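Local atomic coordinates of ribonucleoside-diphosphate reductase subunit beta (Bacillus halodurans C-125, PDB entry 2RCC), a protein that probably supplies DNA precursors as the iron-binding small subunit of a class I ribonucleotide reductase, which reduces ribonucleoside diphosphates to deoxyribonucleotides. Residues 51-56 with 216-221. Residues are numbered along the deposited sequence; the frame is centred on the assembly and turned at random.
Sequences NFWTPF and INRDEQ
With its side chain folded back between the backbone N and the carbonyl carbon (chi1 65°), W53 turns its indole toward D219. The meeting is a worked example of second-shell hydrogen bonding in the ferritin-like helical fold of ribonucleotide reductase small subunits: a loop following helix 41-50 grips helix 207-237 next to the expected diiron site. W53 NE1 donates to D219 OD2 at 3.1 Å, with an N-H...O angle of 155°. The oxygen lies near the indole plane, while the donor meets it on the syn side, tilted out of the carboxylate plane. The same OD2 is hydrogen-bonded to NE2 of H122, a predicted ligand of the first iron, and thereby links indole to imidazole, consistent with the Trp-Asp-His relay proposed as the radical-transfer route of class I small subunits. On the other branch, D219 OD1 forms a salt bridge with R218 NH1 at 3.0 Å, so the two carboxylate oxygens have separate partners that together should hold the carboxylate against rotation about CB-CG.

The bend at chi3 in the R218 chain brings the guanidinium beside the D219 carboxylate and against N51. N51 CB sits over the centre of one guanidinium face, and the amide, shifted toward NE, is nearly parallel to it, with 12° between the planes. CD1 of W53 sits at the guanidinium edge. Outside the two segments, W53 also meets the ring of Y215 and touches S125 on helix 106-133, and the loop approaches the second subunit, where F52 stacks on F52 of that subunit. Further along the indole, the six-membered ring packs obliquely on I216, a neighbour of Y126, probably the active-site (radical) tyrosine, with I216 CG1 3.8 Å from W53 CZ2.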
loop_
_atom_site.group_PDB
_atom_site.type_symbol
_atom_site.label_atom_id
_atom_site.label_comp_id
_atom_site.label_asym_id
_atom_site.label_seq_id
_atom_site.Cartn_x
_atom_site.Cartn_y
_atom_site.Cartn_z
ATOM N N ASN A 51 10.333 -10.366 -1.817
ATOM C CA ASN A 51 10.705 -9.909 -3.129
ATOM C C ASN A 51 10.967 -8.403 -3.246
ATOM O O ASN A 51 10.952 -7.891 -4.370
ATOM C CB ASN A 51 9.546 -10.227 -4.088
ATOM C CG ASN A 51 9.465 -11.678 -4.454
ATOM O OD1 ASN A 51 10.333 -12.491 -4.097
ATOM N ND2 ASN A 51 8.419 -12.011 -5.227
ATOM N N PHE A 52 11.177 -7.678 -2.140
ATOM C CA PHE A 52 11.358 -6.225 -2.216
ATOM C C PHE A 52 12.526 -5.870 -3.145
ATOM O O PHE A 52 13.570 -6.507 -3.089
ATOM C CB PHE A 52 11.616 -5.625 -0.834
ATOM C CG PHE A 52 11.722 -4.123 -0.842
ATOM C CD1 PHE A 52 10.575 -3.346 -0.841
ATOM C CD2 PHE A 52 12.959 -3.489 -0.882
ATOM C CE1 PHE A 52 10.669 -1.947 -0.845
ATOM C CE2 PHE A 52 13.049 -2.099 -0.905
ATOM C CZ PHE A 52 11.896 -1.336 -0.904
ATOM N N TRP A 53 12.332 -4.850 -3.985
ATOM C CA TRP A 53 13.384 -4.336 -4.861
ATOM C C TRP A 53 13.057 -2.884 -5.187
ATOM O O TRP A 53 11.915 -2.465 -5.059
ATOM C CB TRP A 53 13.510 -5.168 -6.178
ATOM C CG TRP A 53 12.318 -5.079 -7.057
ATOM C CD1 TRP A 53 11.197 -5.842 -6.966
ATOM C CD2 TRP A 53 12.066 -4.134 -8.118
ATOM N NE1 TRP A 53 10.275 -5.440 -7.885
ATOM C CE2 TRP A 53 10.776 -4.401 -8.611
ATOM C CE3 TRP A 53 12.807 -3.101 -8.705
ATOM C CZ2 TRP A 53 10.224 -3.703 -9.658
ATOM C CZ3 TRP A 53 12.240 -2.398 -9.774
ATOM C CH2 TRP A 53 10.956 -2.687 -10.206
ATOM N N THR A 54 14.060 -2.106 -5.563
ATOM C CA THR A 54 13.815 -0.758 -6.050
ATOM C C THR A 54 14.712 -0.555 -7.256
ATOM O O THR A 54 15.737 -1.204 -7.389
ATOM C CB THR A 54 14.077 0.410 -5.012
ATOM O OG1 THR A 54 15.468 0.696 -4.930
ATOM C CG2 THR A 54 13.461 0.086 -3.651
ATOM N N PRO A 55 14.337 0.355 -8.139
ATOM C CA PRO A 55 15.234 0.569 -9.293
ATOM C C PRO A 55 16.613 1.138 -8.960
ATOM O O PRO A 55 17.520 1.002 -9.752
ATOM C CB PRO A 55 14.432 1.531 -10.167
ATOM C CG PRO A 55 13.512 2.204 -9.231
ATOM C CD PRO A 55 13.134 1.197 -8.210
ATOM N N PHE A 56 16.791 1.697 -7.764
ATOM C CA PHE A 56 18.044 2.282 -7.370
ATOM C C PHE A 56 19.165 1.277 -7.137
ATOM O O PHE A 56 20.308 1.683 -7.054
ATOM C CB PHE A 56 17.852 3.203 -6.137
ATOM C CG PHE A 56 16.866 4.313 -6.387
ATOM C CD1 PHE A 56 17.215 5.401 -7.160
ATOM C CD2 PHE A 56 15.562 4.233 -5.909
ATOM C CE1 PHE A 56 16.293 6.430 -7.429
ATOM C CE2 PHE A 56 14.643 5.251 -6.169
ATOM C CZ PHE A 56 15.020 6.358 -6.932
ATOM N N ILE A 216 9.430 -6.487 -12.278
ATOM C CA ILE A 216 8.045 -6.025 -12.450
ATOM C C ILE A 216 7.104 -7.194 -12.799
ATOM O O ILE A 216 6.050 -7.375 -12.167
ATOM C CB ILE A 216 7.909 -4.930 -13.531
ATOM C CG1 ILE A 216 8.607 -3.632 -13.098
ATOM C CG2 ILE A 216 6.391 -4.673 -13.888
ATOM C CD1 ILE A 216 8.861 -2.569 -14.203
ATOM N N ASN A 217 7.521 -7.996 -13.774
ATOM C CA ASN A 217 6.742 -9.130 -14.273
ATOM C C ASN A 217 6.544 -10.193 -13.149
ATOM O O ASN A 217 5.471 -10.785 -13.059
ATOM C CB ASN A 217 7.441 -9.683 -15.539
ATOM C CG ASN A 217 6.513 -10.404 -16.526
ATOM O OD1 ASN A 217 5.285 -10.385 -16.440
ATOM N ND2 ASN A 217 7.142 -11.000 -17.534
ATOM N N ARG A 218 7.558 -10.406 -12.294
ATOM C CA ARG A 218 7.481 -11.308 -11.134
ATOM C C ARG A 218 6.411 -10.801 -10.128
ATOM O O ARG A 218 5.588 -11.568 -9.620
ATOM C CB ARG A 218 8.837 -11.431 -10.423
ATOM C CG ARG A 218 8.782 -12.052 -8.998
ATOM C CD ARG A 218 10.135 -12.377 -8.326
ATOM N NE ARG A 218 11.105 -11.385 -7.765
ATOM C CZ ARG A 218 11.019 -10.051 -7.545
ATOM N NH1 ARG A 218 9.946 -9.256 -7.802
ATOM N NH2 ARG A 218 12.117 -9.480 -7.033
ATOM N N ASP A 219 6.456 -9.511 -9.827
ATOM C CA ASP A 219 5.425 -8.900 -8.974
ATOM C C ASP A 219 4.041 -9.101 -9.597
ATOM O O ASP A 219 3.077 -9.416 -8.908
ATOM C CB ASP A 219 5.627 -7.399 -8.847
ATOM C CG ASP A 219 6.842 -7.008 -8.035
ATOM O OD1 ASP A 219 7.366 -7.793 -7.252
ATOM O OD2 ASP A 219 7.219 -5.834 -8.138
ATOM N N GLU A 220 3.938 -8.888 -10.901
ATOM C CA GLU A 220 2.643 -9.074 -11.559
ATOM C C GLU A 220 2.112 -10.482 -11.402
ATOM O O GLU A 220 0.945 -10.638 -11.218
ATOM C CB GLU A 220 2.697 -8.725 -13.017
ATOM C CG GLU A 220 2.889 -7.252 -13.301
ATOM C CD GLU A 220 2.762 -6.984 -14.795
ATOM O OE1 GLU A 220 3.424 -7.701 -15.584
ATOM O OE2 GLU A 220 2.013 -6.047 -15.154
ATOM N N GLN A 221 2.973 -11.495 -11.369
ATOM C CA GLN A 221 2.488 -12.865 -11.225
ATOM C C GLN A 221 1.813 -13.087 -9.885
ATOM O O GLN A 221 0.819 -13.813 -9.826
ATOM C CB GLN A 221 3.586 -13.921 -11.464
ATOM C CG GLN A 221 4.373 -13.813 -12.778
ATOM C CD GLN A 221 3.514 -13.460 -13.980
ATOM O OE1 GLN A 221 2.612 -14.214 -14.331
ATOM N NE2 GLN A 221 3.819 -12.332 -14.643
#